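Peptide chain release factor 2 (Thermus thermophilus, PDB 2IHR) recognises the stop codons UGA and UAA on the ribosome and directs the termination of translation, releasing the finished peptide. Local coordinates at residues Ala129-Glu134 / Pro192-Ala197; Met135-Tyr140 / Ala162-Ala167; Arg312-Asp317 / Asn335-Asp340; Val321-Thr326 / Met342-Ala347. One frame throughout, in Å; residues are numbered along the deposited sequence.

Contact 1: Ala129-Glu134 / Pro192-Ala197; sequences ACDWAE and PSPFDA
F195 meets D131 with the edge of its ring. Atom CE2 lies 3.9 Å from CB of D131, and that methylene sits close to the ring plane, so the phenyl group presents its rim to the helix and not a face. One of its faces is taken by its own neighbour: CG of P194 stands 3.8 Å above the plane, over the ring centre, a proline packed flat on the aromatic that follows it. The F195 torsion explains this placement, since with CG opposite the carbonyl carbon (chi1 -48°) the ring folds back beneath the proline and towards the helix. The same proline CG is 4.3 Å from OD2 of D131, a loose contact that involves the carboxylate but does not bind it. What holds that carboxylate is R191, the residue just before the loop segment, through a salt bridge to OD2. Extended away from its backbone N (chi1 -171°), the D131 side chain leaves helix 127-145 towards the loop, with its methylene for the ring and its OD2 for the arginine.

The loop keeps its own shape through a type I turn from S193 to D196, closed by D196 N to S193 O at 3.2 Å, with a weak bond from F195 N to OG of S193 inside it. This is a surface contact of small area. The turn carries the Ser-Pro-Phe tripeptide that distinguishes RF2 and is associated with reading the stop codon, set here against the helix of the same domain.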
loop_
_atom_site.group_PDB
_atom_site.type_symbol
_atom_site.label_atom_id
_atom_site.label_comp_id
_atom_site.label_asym_id
_atom_site.label_seq_id
_atom_site.Cartn_x
_atom_site.Cartn_y
_atom_site.Cartn_z
ATOM N N ALA A 129 -16.747 17.623 -2.152
ATOM C CA ALA A 129 -15.741 16.764 -1.537
ATOM C C ALA A 129 -16.232 15.368 -1.068
ATOM O O ALA A 129 -15.452 14.412 -0.981
ATOM C CB ALA A 129 -15.050 17.508 -0.375
ATOM N N CYS A 130 -17.510 15.238 -0.766
ATOM C CA CYS A 130 -18.018 13.954 -0.301
ATOM C C CYS A 130 -18.170 13.025 -1.498
ATOM O O CYS A 130 -17.905 11.822 -1.411
ATOM C CB CYS A 130 -19.382 14.114 0.423
ATOM S SG CYS A 130 -19.396 15.216 1.882
ATOM N N ASP A 131 -18.601 13.601 -2.610
ATOM C CA ASP A 131 -18.773 12.851 -3.839
ATOM C C ASP A 131 -17.382 12.357 -4.272
ATOM O O ASP A 131 -17.198 11.175 -4.605
ATOM C CB ASP A 131 -19.420 13.773 -4.891
ATOM C CG ASP A 131 -19.849 13.034 -6.161
ATOM O OD1 ASP A 131 -20.322 11.875 -6.069
ATOM O OD2 ASP A 131 -19.728 13.641 -7.259
ATOM N N TRP A 132 -16.405 13.264 -4.230
ATOM C CA TRP A 132 -15.020 12.955 -4.593
ATOM C C TRP A 132 -14.451 11.813 -3.737
ATOM O O TRP A 132 -13.740 10.938 -4.226
ATOM C CB TRP A 132 -14.180 14.225 -4.430
ATOM C CG TRP A 132 -12.690 14.133 -4.770
ATOM C CD1 TRP A 132 -11.676 14.793 -4.129
ATOM C CD2 TRP A 132 -12.063 13.366 -5.826
ATOM N NE1 TRP A 132 -10.471 14.479 -4.710
ATOM C CE2 TRP A 132 -10.678 13.607 -5.750
ATOM C CE3 TRP A 132 -12.541 12.501 -6.831
ATOM C CZ2 TRP A 132 -9.768 13.021 -6.621
ATOM C CZ3 TRP A 132 -11.623 11.914 -7.713
ATOM C CH2 TRP A 132 -10.263 12.178 -7.592
ATOM N N ALA A 133 -14.736 11.836 -2.447
ATOM C CA ALA A 133 -14.267 10.801 -1.553
ATOM C C ALA A 133 -14.877 9.406 -1.979
ATOM O O ALA A 133 -14.197 8.349 -2.000
ATOM C CB ALA A 133 -14.665 11.186 -0.125
ATOM N N GLU A 134 -16.155 9.409 -2.329
ATOM C CA GLU A 134 -16.794 8.187 -2.758
ATOM C C GLU A 134 -16.138 7.721 -4.076
ATOM O O GLU A 134 -16.016 6.516 -4.349
ATOM C CB GLU A 134 -18.276 8.450 -2.949
ATOM C CG GLU A 134 -19.090 7.205 -3.227
ATOM C CD GLU A 134 -20.548 7.535 -3.326
ATOM O OE1 GLU A 134 -20.965 8.442 -2.585
ATOM O OE2 GLU A 134 -21.270 6.900 -4.123
ATOM N N PRO A 192 -16.467 21.030 -12.951
ATOM C CA PRO A 192 -17.637 21.804 -12.514
ATOM C C PRO A 192 -18.545 20.843 -11.674
ATOM O O PRO A 192 -18.777 19.677 -12.044
ATOM C CB PRO A 192 -18.260 22.280 -13.837
ATOM C CG PRO A 192 -17.716 21.283 -14.900
ATOM C CD PRO A 192 -16.295 21.078 -14.419
ATOM N N SER A 193 -19.040 21.328 -10.538
ATOM C CA SER A 193 -19.855 20.507 -9.644
ATOM C C SER A 193 -21.264 20.162 -10.100
ATOM O O SER A 193 -21.999 21.031 -10.555
ATOM C CB SER A 193 -19.951 21.191 -8.267
ATOM O OG SER A 193 -20.841 20.517 -7.372
ATOM N N PRO A 194 -21.658 18.877 -9.993
ATOM C CA PRO A 194 -23.032 18.586 -10.418
ATOM C C PRO A 194 -23.987 19.347 -9.497
ATOM O O PRO A 194 -25.076 19.720 -9.897
ATOM C CB PRO A 194 -23.157 17.066 -10.245
ATOM C CG PRO A 194 -22.041 16.691 -9.262
ATOM C CD PRO A 194 -20.921 17.642 -9.663
ATOM N N PHE A 195 -23.540 19.611 -8.273
ATOM C CA PHE A 195 -24.336 20.314 -7.268
ATOM C C PHE A 195 -24.497 21.844 -7.395
ATOM O O PHE A 195 -25.312 22.431 -6.690
ATOM C CB PHE A 195 -23.779 19.948 -5.902
ATOM C CG PHE A 195 -23.573 18.484 -5.745
ATOM C CD1 PHE A 195 -24.629 17.596 -5.991
ATOM C CD2 PHE A 195 -22.314 17.967 -5.452
ATOM C CE1 PHE A 195 -24.436 16.222 -5.956
ATOM C CE2 PHE A 195 -22.104 16.583 -5.412
ATOM C CZ PHE A 195 -23.174 15.712 -5.668
ATOM N N ASP A 196 -23.724 22.483 -8.277
ATOM C CA ASP A 196 -23.807 23.931 -8.500
ATOM C C ASP A 196 -24.257 24.181 -9.932
ATOM O O ASP A 196 -23.572 23.798 -10.875
ATOM C CB ASP A 196 -22.451 24.629 -8.246
ATOM C CG ASP A 196 -22.392 26.059 -8.813
ATOM O OD1 ASP A 196 -23.400 26.531 -9.374
ATOM O OD2 ASP A 196 -21.330 26.723 -8.710
ATOM N N ALA A 197 -25.408 24.839 -10.069
ATOM C CA ALA A 197 -26.001 25.153 -11.360
ATOM C C ALA A 197 -25.092 25.902 -12.334
ATOM O O ALA A 197 -25.136 25.634 -13.538
ATOM C CB ALA A 197 -27.297 25.923 -11.154
#

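Contact 2: Met135-Tyr140 / Ala162-Ala167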
loop_
_atom_site.group_PDB
_atom_site.type_symbol
_atom_site.label_atom_id
_atom_site.label_comp_id
_atom_site.label_asym_id
_atom_site.label_seq_id
_atom_site.Cartn_x
_atom_site.Cartn_y
_atom_site.Cartn_z
ATOM N N MET A 135 -15.696 8.693 -4.873
ATOM C CA MET A 135 -15.062 8.408 -6.135
ATOM C C MET A 135 -13.751 7.694 -5.964
ATOM O O MET A 135 -13.449 6.705 -6.668
ATOM C CB MET A 135 -14.867 9.696 -6.934
ATOM C CG MET A 135 -16.208 10.339 -7.431
ATOM S SD MET A 135 -15.838 11.530 -8.743
ATOM C CE MET A 135 -16.400 13.031 -7.987
ATOM N N LEU A 136 -12.956 8.199 -5.034
ATOM C CA LEU A 136 -11.681 7.592 -4.738
ATOM C C LEU A 136 -11.952 6.168 -4.192
ATOM O O LEU A 136 -11.218 5.235 -4.536
ATOM C CB LEU A 136 -10.940 8.463 -3.707
ATOM C CG LEU A 136 -10.366 9.826 -4.165
ATOM C CD1 LEU A 136 -10.148 10.757 -2.951
ATOM C CD2 LEU A 136 -9.038 9.607 -4.913
ATOM N N LEU A 137 -12.996 6.016 -3.352
ATOM C CA LEU A 137 -13.381 4.721 -2.754
ATOM C C LEU A 137 -13.687 3.703 -3.854
ATOM O O LEU A 137 -13.289 2.556 -3.782
ATOM C CB LEU A 137 -14.653 4.850 -1.889
ATOM C CG LEU A 137 -14.940 3.892 -0.678
ATOM C CD1 LEU A 137 -16.427 3.602 -0.599
ATOM C CD2 LEU A 137 -14.170 2.615 -0.755
ATOM N N ARG A 138 -14.436 4.142 -4.853
ATOM C CA ARG A 138 -14.792 3.320 -5.990
ATOM C C ARG A 138 -13.479 3.010 -6.765
ATOM O O ARG A 138 -13.246 1.877 -7.263
ATOM C CB ARG A 138 -15.755 4.124 -6.843
ATOM C CG ARG A 138 -16.847 3.343 -7.546
ATOM C CD ARG A 138 -18.200 3.737 -6.979
ATOM N NE ARG A 138 -18.463 5.149 -7.208
ATOM C CZ ARG A 138 -19.571 5.784 -6.842
ATOM N NH1 ARG A 138 -20.552 5.134 -6.214
ATOM N NH2 ARG A 138 -19.691 7.077 -7.108
ATOM N N MET A 139 -12.601 4.012 -6.854
ATOM C CA MET A 139 -11.371 3.797 -7.561
ATOM C C MET A 139 -10.574 2.706 -6.908
ATOM O O MET A 139 -10.166 1.752 -7.566
ATOM C CB MET A 139 -10.561 5.064 -7.609
ATOM C CG MET A 139 -9.227 4.974 -8.328
ATOM S SD MET A 139 -8.382 6.579 -8.381
ATOM C CE MET A 139 -7.764 6.590 -6.882
ATOM N N TYR A 140 -10.339 2.826 -5.613
ATOM C CA TYR A 140 -9.563 1.802 -4.913
ATOM C C TYR A 140 -10.304 0.460 -4.828
ATOM O O TYR A 140 -9.703 -0.599 -4.779
ATOM C CB TYR A 140 -9.202 2.318 -3.513
ATOM C CG TYR A 140 -8.240 3.473 -3.556
ATOM C CD1 TYR A 140 -7.022 3.344 -4.180
ATOM C CD2 TYR A 140 -8.580 4.723 -3.040
ATOM C CE1 TYR A 140 -6.170 4.407 -4.324
ATOM C CE2 TYR A 140 -7.709 5.810 -3.161
ATOM C CZ TYR A 140 -6.512 5.646 -3.817
ATOM O OH TYR A 140 -5.666 6.723 -4.042
ATOM N N ALA A 162 -24.615 14.310 0.148
ATOM C CA ALA A 162 -24.195 13.302 -0.823
ATOM C C ALA A 162 -22.851 12.688 -0.505
ATOM O O ALA A 162 -22.118 13.148 0.379
ATOM C CB ALA A 162 -24.147 13.911 -2.245
ATOM N N GLY A 163 -22.546 11.639 -1.255
ATOM C CA GLY A 163 -21.276 10.973 -1.110
ATOM C C GLY A 163 -21.024 10.539 0.298
ATOM O O GLY A 163 -21.945 10.457 1.109
ATOM N N ILE A 164 -19.767 10.292 0.604
ATOM C CA ILE A 164 -19.425 9.830 1.921
ATOM C C ILE A 164 -18.679 10.833 2.784
ATOM O O ILE A 164 -18.015 11.730 2.268
ATOM C CB ILE A 164 -18.606 8.545 1.804
ATOM C CG1 ILE A 164 -17.295 8.818 1.031
ATOM C CG2 ILE A 164 -19.500 7.471 1.183
ATOM C CD1 ILE A 164 -16.290 7.706 1.087
ATOM N N ASP A 165 -18.799 10.671 4.101
ATOM C CA ASP A 165 -18.136 11.553 5.042
ATOM C C ASP A 165 -16.942 10.866 5.639
ATOM O O ASP A 165 -16.085 11.496 6.285
ATOM C CB ASP A 165 -19.072 11.978 6.151
ATOM C CG ASP A 165 -19.573 13.389 5.971
ATOM O OD1 ASP A 165 -18.749 14.316 5.760
ATOM O OD2 ASP A 165 -20.802 13.564 6.052
ATOM N N TYR A 166 -16.882 9.565 5.401
ATOM C CA TYR A 166 -15.786 8.757 5.887
ATOM C C TYR A 166 -15.943 7.332 5.345
ATOM O O TYR A 166 -17.059 6.853 5.084
ATOM C CB TYR A 166 -15.803 8.788 7.413
ATOM C CG TYR A 166 -14.824 7.870 8.113
ATOM C CD1 TYR A 166 -15.035 6.481 8.135
ATOM C CD2 TYR A 166 -13.652 8.377 8.706
ATOM C CE1 TYR A 166 -14.112 5.618 8.712
ATOM C CE2 TYR A 166 -12.705 7.515 9.294
ATOM C CZ TYR A 166 -12.950 6.130 9.282
ATOM O OH TYR A 166 -12.033 5.234 9.796
ATOM N N ALA A 167 -14.819 6.663 5.139
ATOM C CA ALA A 167 -14.841 5.292 4.650
ATOM C C ALA A 167 -13.516 4.707 5.022
ATOM O O ALA A 167 -12.520 5.413 5.031
ATOM C CB ALA A 167 -15.035 5.251 3.138
#
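Helix 127-145 packs against the mixed sheet here, with L137 lying over the start of strand 164-172 where it meets I164 and A167. The strand is kinked at this point by a classic beta bulge, in which D165 and Y166 both face T157 of the neighbouring strand; I164 and A167, on either side of it in sequence, both direct their CB atoms at the helix.

L137 CG is 4.1 Å from A167 CB and 4.4 Å from I164 CD1. Its first torsion carries CG away from the backbone N (chi1 -153°), out from the helix towards the strand. The branch point itself therefore does much of the touching: CD1 leans the same way, 4.3 Å from A167 CB, while CD2 is turned further off. I164 answers with an extended arm (chi2 168°), its CD1 reaching in from the other segment. L156 of strand 150-158 touches all three side chains and joins them into one apolar cluster.

No hydrogen bond passes between the two segments. Methyl and methine groups meet at ordinary van der Waals spacing, so the contact relies on burying hydrocarbon and on shape, with no polar bond to fix its direction.

Contact 3: Arg312-Asp317 / Asn335-Asp340; sequences RSYVLD and NVLDGD
Y314 reaches from strand 312-315 to V336 and L337 at the end of helix 333-336. Starting at CB, the side chain turns with CG opposite the carbonyl carbon (chi1 -56°), which sends the ring off the strand towards the helix end. Around CB and CG it runs into W132, whose indole meets the ring edge-to-face. Further out along one side, CD2 lies 4.2 Å from L337 CD2, and CE2 comes to 3.7 Å from V336 CG1; both methyls approach the ring obliquely. At the tip, OH accepts a bond of 2.8 Å from R312 NH1, two residues back on the same strand, and the oxygen lies almost in the guanidinium plane. H187 ND1 is a second hydrogen-bond partner of this hydroxyl, so the ring is pinned at its polar end as well as packed along its side. L316 adds an apolar touch nearer the surface, CD2 to L337 CD1 at 4.3 Å.

V336 and L337 are presented by a Schellman motif that ends the helix: D340 N bonds N335 O and G339 N bonds V336 O, with G339 at positive phi. In the fold, the tyrosine stands between strand 185-190, whose L189 it touches, strand 320-323 through V321, and helix 127-145, from which L136 and M139 complete its surroundings.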
loop_
_atom_site.group_PDB
_atom_site.type_symbol
_atom_site.label_atom_id
_atom_site.label_comp_id
_atom_site.label_asym_id
_atom_site.label_seq_id
_atom_site.Cartn_x
_atom_site.Cartn_y
_atom_site.Cartn_z
ATOM N N ARG A 312 -1.501 14.265 -6.022
ATOM C CA ARG A 312 -1.940 13.999 -7.375
ATOM C C ARG A 312 -3.156 14.792 -7.763
ATOM O O ARG A 312 -3.953 15.110 -6.899
ATOM C CB ARG A 312 -2.169 12.469 -7.551
ATOM C CG ARG A 312 -2.501 12.125 -8.997
ATOM C CD ARG A 312 -2.916 10.758 -9.073
ATOM N NE ARG A 312 -1.865 9.902 -8.583
ATOM C CZ ARG A 312 -2.102 8.845 -7.844
ATOM N NH1 ARG A 312 -3.368 8.563 -7.530
ATOM N NH2 ARG A 312 -1.085 8.108 -7.407
ATOM N N SER A 313 -3.288 15.171 -9.048
ATOM C CA SER A 313 -4.484 15.930 -9.485
ATOM C C SER A 313 -5.264 15.284 -10.608
ATOM O O SER A 313 -4.697 14.749 -11.619
ATOM C CB SER A 313 -4.163 17.376 -9.878
ATOM O OG SER A 313 -3.970 18.171 -8.715
ATOM N N TYR A 314 -6.586 15.325 -10.413
ATOM C CA TYR A 314 -7.513 14.744 -11.366
ATOM C C TYR A 314 -8.344 15.843 -11.945
ATOM O O TYR A 314 -9.417 16.136 -11.445
ATOM C CB TYR A 314 -8.420 13.748 -10.671
ATOM C CG TYR A 314 -7.700 12.645 -9.940
ATOM C CD1 TYR A 314 -6.934 12.924 -8.788
ATOM C CD2 TYR A 314 -7.825 11.301 -10.355
ATOM C CE1 TYR A 314 -6.318 11.915 -8.058
ATOM C CE2 TYR A 314 -7.216 10.270 -9.626
ATOM C CZ TYR A 314 -6.484 10.592 -8.485
ATOM O OH TYR A 314 -5.992 9.586 -7.710
ATOM N N VAL A 315 -7.890 16.453 -13.021
ATOM C CA VAL A 315 -8.679 17.556 -13.519
ATOM C C VAL A 315 -9.363 17.140 -14.793
ATOM O O VAL A 315 -8.781 17.110 -15.866
ATOM C CB VAL A 315 -7.812 18.891 -13.599
ATOM C CG1 VAL A 315 -6.398 18.567 -13.733
ATOM C CG2 VAL A 315 -8.306 19.812 -14.719
ATOM N N LEU A 316 -10.642 16.842 -14.590
ATOM C CA LEU A 316 -11.555 16.301 -15.561
ATOM C C LEU A 316 -12.074 17.085 -16.744
ATOM O O LEU A 316 -12.303 16.496 -17.791
ATOM C CB LEU A 316 -12.709 15.682 -14.780
ATOM C CG LEU A 316 -12.272 14.859 -13.529
ATOM C CD1 LEU A 316 -13.464 14.094 -13.059
ATOM C CD2 LEU A 316 -11.104 13.847 -13.754
ATOM N N ASP A 317 -12.273 18.383 -16.615
ATOM C CA ASP A 317 -12.737 19.164 -17.760
ATOM C C ASP A 317 -11.616 19.395 -18.756
ATOM O O ASP A 317 -11.848 19.948 -19.826
ATOM C CB ASP A 317 -13.254 20.523 -17.318
ATOM C CG ASP A 317 -12.415 21.107 -16.215
ATOM O OD1 ASP A 317 -11.167 21.127 -16.345
ATOM O OD2 ASP A 317 -13.002 21.535 -15.209
ATOM N N ASN A 335 -9.993 5.968 -16.908
ATOM C CA ASN A 335 -9.468 4.636 -16.628
ATOM C C ASN A 335 -8.834 4.566 -15.266
ATOM O O ASN A 335 -8.962 3.562 -14.558
ATOM C CB ASN A 335 -8.405 4.234 -17.646
ATOM C CG ASN A 335 -8.956 4.070 -19.013
ATOM O OD1 ASN A 335 -10.023 3.481 -19.188
ATOM N ND2 ASN A 335 -8.235 4.564 -20.001
ATOM N N VAL A 336 -8.085 5.626 -14.942
ATOM C CA VAL A 336 -7.404 5.744 -13.655
ATOM C C VAL A 336 -8.515 5.572 -12.648
ATOM O O VAL A 336 -8.426 4.785 -11.684
ATOM C CB VAL A 336 -6.793 7.199 -13.459
ATOM C CG1 VAL A 336 -6.529 7.469 -11.979
ATOM C CG2 VAL A 336 -5.523 7.354 -14.208
ATOM N N LEU A 337 -9.578 6.335 -12.891
ATOM C CA LEU A 337 -10.683 6.341 -11.968
ATOM C C LEU A 337 -11.481 5.045 -11.866
ATOM O O LEU A 337 -12.329 4.889 -10.983
ATOM C CB LEU A 337 -11.584 7.545 -12.276
ATOM C CG LEU A 337 -11.138 8.913 -11.631
ATOM C CD1 LEU A 337 -12.052 10.004 -12.041
ATOM C CD2 LEU A 337 -11.179 8.835 -10.144
ATOM N N ASP A 338 -11.170 4.085 -12.714
ATOM C CA ASP A 338 -11.901 2.864 -12.692
ATOM C C ASP A 338 -11.038 1.685 -12.207
ATOM O O ASP A 338 -11.413 0.512 -12.331
ATOM C CB ASP A 338 -12.441 2.696 -14.099
ATOM C CG ASP A 338 -13.146 1.396 -14.314
ATOM O OD1 ASP A 338 -14.227 1.128 -13.728
ATOM O OD2 ASP A 338 -12.571 0.658 -15.102
ATOM N N GLY A 339 -9.868 2.012 -11.659
ATOM C CA GLY A 339 -8.998 1.012 -11.119
ATOM C C GLY A 339 -7.626 0.897 -11.738
ATOM O O GLY A 339 -6.645 0.474 -11.080
ATOM N N ASP A 340 -7.502 1.253 -13.005
ATOM C CA ASP A 340 -6.197 1.082 -13.632
ATOM C C ASP A 340 -5.125 2.024 -13.021
ATOM O O ASP A 340 -4.845 3.111 -13.560
ATOM C CB ASP A 340 -6.400 1.279 -15.132
ATOM C CG ASP A 340 -5.099 1.365 -15.923
ATOM O OD1 ASP A 340 -4.090 0.687 -15.529
ATOM O OD2 ASP A 340 -5.118 2.109 -16.953
#

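Contact 4: Val321-Thr326 / Met342-Ala347; sequences VKDHRT and MDLIWA
Strand residues 321-323 and the irregular turn 324-326 run past the first turns of helix 342-353, with D323 CA 7.6 Å from L344 CA and T326 CA closer still to A347 CA, at 6.1 Å. Where the strand of the mixed sheet gives out, D323 forms an Asx turn and the longer Asx motif, its OD1 taking the backbone N-H groups of R325 and T326.

L344 carries the apolar half of the contact. Its CD2 packs 3.9 Å from D323 CB, and its CD1 lies 4.4 Å from V321 CG1, so the two methyls of one leucine divide themselves between alternate residues of the strand. R312 of the adjacent strand and V336 of the preceding helix also touch this leucine. At the far end T326 lies against A347: its CG2 is 3.9 Å from A347 CB, and its OG1 is 2.7 Å from A347 O.

The carboxylate of D323 is buried and heavily used. With CG opposite the backbone N (chi1 -166°), it is turned back over the following residues, and both backbone donors meet OD1 on its anti side, tilted out of the carboxylate plane to opposite faces. OD2 is shared by two arginines, R325 and, through its NE, R312; this much positive charge and N-H donation would probably keep the acid ionised. In the R325 salt bridge, NH2 meets the syn lone pair of OD2 at 3.0 Å, nearly straight at 174°, with the oxygen lying in the guanidinium plane.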
loop_
_atom_site.group_PDB
_atom_site.type_symbol
_atom_site.label_atom_id
_atom_site.label_comp_id
_atom_site.label_asym_id
_atom_site.label_seq_id
_atom_site.Cartn_x
_atom_site.Cartn_y
_atom_site.Cartn_z
ATOM N N VAL A 321 -4.884 13.388 -15.526
ATOM C CA VAL A 321 -4.613 13.056 -14.128
ATOM C C VAL A 321 -3.102 13.266 -14.052
ATOM O O VAL A 321 -2.370 12.810 -14.901
ATOM C CB VAL A 321 -4.968 11.622 -13.814
ATOM C CG1 VAL A 321 -4.211 11.158 -12.601
ATOM C CG2 VAL A 321 -6.489 11.564 -13.547
ATOM N N LYS A 322 -2.655 13.975 -13.027
ATOM C CA LYS A 322 -1.258 14.333 -12.908
ATOM C C LYS A 322 -0.631 14.215 -11.516
ATOM O O LYS A 322 -0.963 14.969 -10.572
ATOM C CB LYS A 322 -1.149 15.771 -13.399
ATOM C CG LYS A 322 0.114 16.490 -13.055
ATOM C CD LYS A 322 1.234 16.010 -13.851
ATOM C CE LYS A 322 2.358 16.920 -13.603
ATOM N NZ LYS A 322 3.342 16.733 -14.729
ATOM N N ASP A 323 0.311 13.285 -11.423
ATOM C CA ASP A 323 1.009 13.055 -10.182
ATOM C C ASP A 323 2.144 14.051 -10.039
ATOM O O ASP A 323 3.155 13.979 -10.724
ATOM C CB ASP A 323 1.549 11.623 -10.127
ATOM C CG ASP A 323 1.979 11.224 -8.734
ATOM O OD1 ASP A 323 3.034 11.723 -8.284
ATOM O OD2 ASP A 323 1.259 10.434 -8.081
ATOM N N HIS A 324 1.973 14.978 -9.117
ATOM C CA HIS A 324 2.969 16.026 -8.854
ATOM C C HIS A 324 4.309 15.592 -8.222
ATOM O O HIS A 324 5.257 16.344 -8.206
ATOM C CB HIS A 324 2.310 17.063 -7.978
ATOM C CG HIS A 324 0.980 17.520 -8.496
ATOM N ND1 HIS A 324 0.860 18.380 -9.573
ATOM C CD2 HIS A 324 -0.271 17.320 -8.031
ATOM C CE1 HIS A 324 -0.411 18.701 -9.729
ATOM N NE2 HIS A 324 -1.125 18.080 -8.809
ATOM N N ARG A 325 4.386 14.380 -7.700
ATOM C CA ARG A 325 5.616 13.933 -7.112
ATOM C C ARG A 325 6.429 13.250 -8.195
ATOM O O ARG A 325 7.562 13.622 -8.508
ATOM C CB ARG A 325 5.325 12.919 -6.014
ATOM C CG ARG A 325 4.456 13.371 -4.855
ATOM C CD ARG A 325 4.028 12.127 -4.036
ATOM N NE ARG A 325 3.233 11.244 -4.879
ATOM C CZ ARG A 325 2.861 10.015 -4.576
ATOM N NH1 ARG A 325 3.202 9.469 -3.409
ATOM N NH2 ARG A 325 2.145 9.325 -5.470
ATOM N N THR A 326 5.821 12.221 -8.762
ATOM C CA THR A 326 6.399 11.393 -9.794
ATOM C C THR A 326 6.458 12.125 -11.126
ATOM O O THR A 326 7.372 11.951 -11.941
ATOM C CB THR A 326 5.515 10.154 -9.854
ATOM O OG1 THR A 326 6.324 8.980 -9.743
ATOM C CG2 THR A 326 4.659 10.144 -11.088
ATOM N N MET A 342 -1.740 0.754 -11.738
ATOM C CA MET A 342 -0.383 0.277 -11.697
ATOM C C MET A 342 0.747 1.185 -12.096
ATOM O O MET A 342 1.771 1.229 -11.423
ATOM C CB MET A 342 -0.282 -1.038 -12.461
ATOM C CG MET A 342 -0.971 -2.193 -11.753
ATOM S SD MET A 342 -0.521 -2.377 -9.991
ATOM C CE MET A 342 1.249 -2.212 -10.010
ATOM N N ASP A 343 0.599 1.913 -13.181
ATOM C CA ASP A 343 1.705 2.746 -13.632
ATOM C C ASP A 343 1.949 3.938 -12.729
ATOM O O ASP A 343 3.071 4.459 -12.665
ATOM C CB ASP A 343 1.492 3.162 -15.102
ATOM C CG ASP A 343 0.344 4.168 -15.312
ATOM O OD1 ASP A 343 -0.644 4.210 -14.534
ATOM O OD2 ASP A 343 0.436 4.929 -16.315
ATOM N N LEU A 344 0.904 4.353 -12.016
ATOM C CA LEU A 344 1.002 5.467 -11.092
ATOM C C LEU A 344 1.659 4.963 -9.820
ATOM O O LEU A 344 2.400 5.685 -9.146
ATOM C CB LEU A 344 -0.400 6.040 -10.806
ATOM C CG LEU A 344 -0.918 7.062 -11.850
ATOM C CD1 LEU A 344 -2.403 7.249 -11.666
ATOM C CD2 LEU A 344 -0.125 8.414 -11.706
ATOM N N ILE A 345 1.397 3.706 -9.502
ATOM C CA ILE A 345 1.983 3.099 -8.322
ATOM C C ILE A 345 3.488 2.852 -8.481
ATOM O O ILE A 345 4.290 3.429 -7.732
ATOM C CB ILE A 345 1.271 1.789 -7.997
ATOM C CG1 ILE A 345 -0.158 2.090 -7.487
ATOM C CG2 ILE A 345 2.083 0.994 -6.946
ATOM C CD1 ILE A 345 -0.979 0.783 -7.263
ATOM N N TRP A 346 3.890 2.013 -9.443
ATOM C CA TRP A 346 5.322 1.757 -9.647
ATOM C C TRP A 346 6.099 3.051 -9.590
ATOM O O TRP A 346 7.149 3.138 -8.986
ATOM C CB TRP A 346 5.591 1.121 -11.001
ATOM C CG TRP A 346 5.130 -0.275 -11.060
ATOM C CD1 TRP A 346 4.268 -0.838 -12.001
ATOM C CD2 TRP A 346 5.350 -1.280 -10.066
ATOM N NE1 TRP A 346 3.937 -2.116 -11.618
ATOM C CE2 TRP A 346 4.579 -2.419 -10.441
ATOM C CE3 TRP A 346 6.117 -1.332 -8.891
ATOM C CZ2 TRP A 346 4.548 -3.593 -9.679
ATOM C CZ3 TRP A 346 6.083 -2.512 -8.119
ATOM C CH2 TRP A 346 5.299 -3.623 -8.526
ATOM N N ALA A 347 5.562 4.068 -10.226
ATOM C CA ALA A 347 6.239 5.344 -10.274
ATOM C C ALA A 347 6.342 5.958 -8.918
ATOM O O ALA A 347 7.292 6.653 -8.644
ATOM C CB ALA A 347 5.512 6.299 -11.227
#

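In the fold
Following the chain from the N terminus, helix 127-145 supplies the first segments of contacts 1 and 2. Contact 2 closes first, bringing the chain back along strand 164-172; contact 1 closes later, at the loop after strand 185-190, so contact 2 is nested within it. Both are complete before contact 3 opens. Contacts 3 and 4 cross: their first segments lie on neighbouring strands 312-315 and 320-323, joined by S313 O to K322 N, and their second segments on successive helices 333-336 and 342-353. Contact 3 touches contacts 1 and 2 through W132 and M139, tying the C-terminal strands and helices to helix 127-145; contact 4 touches only contact 3.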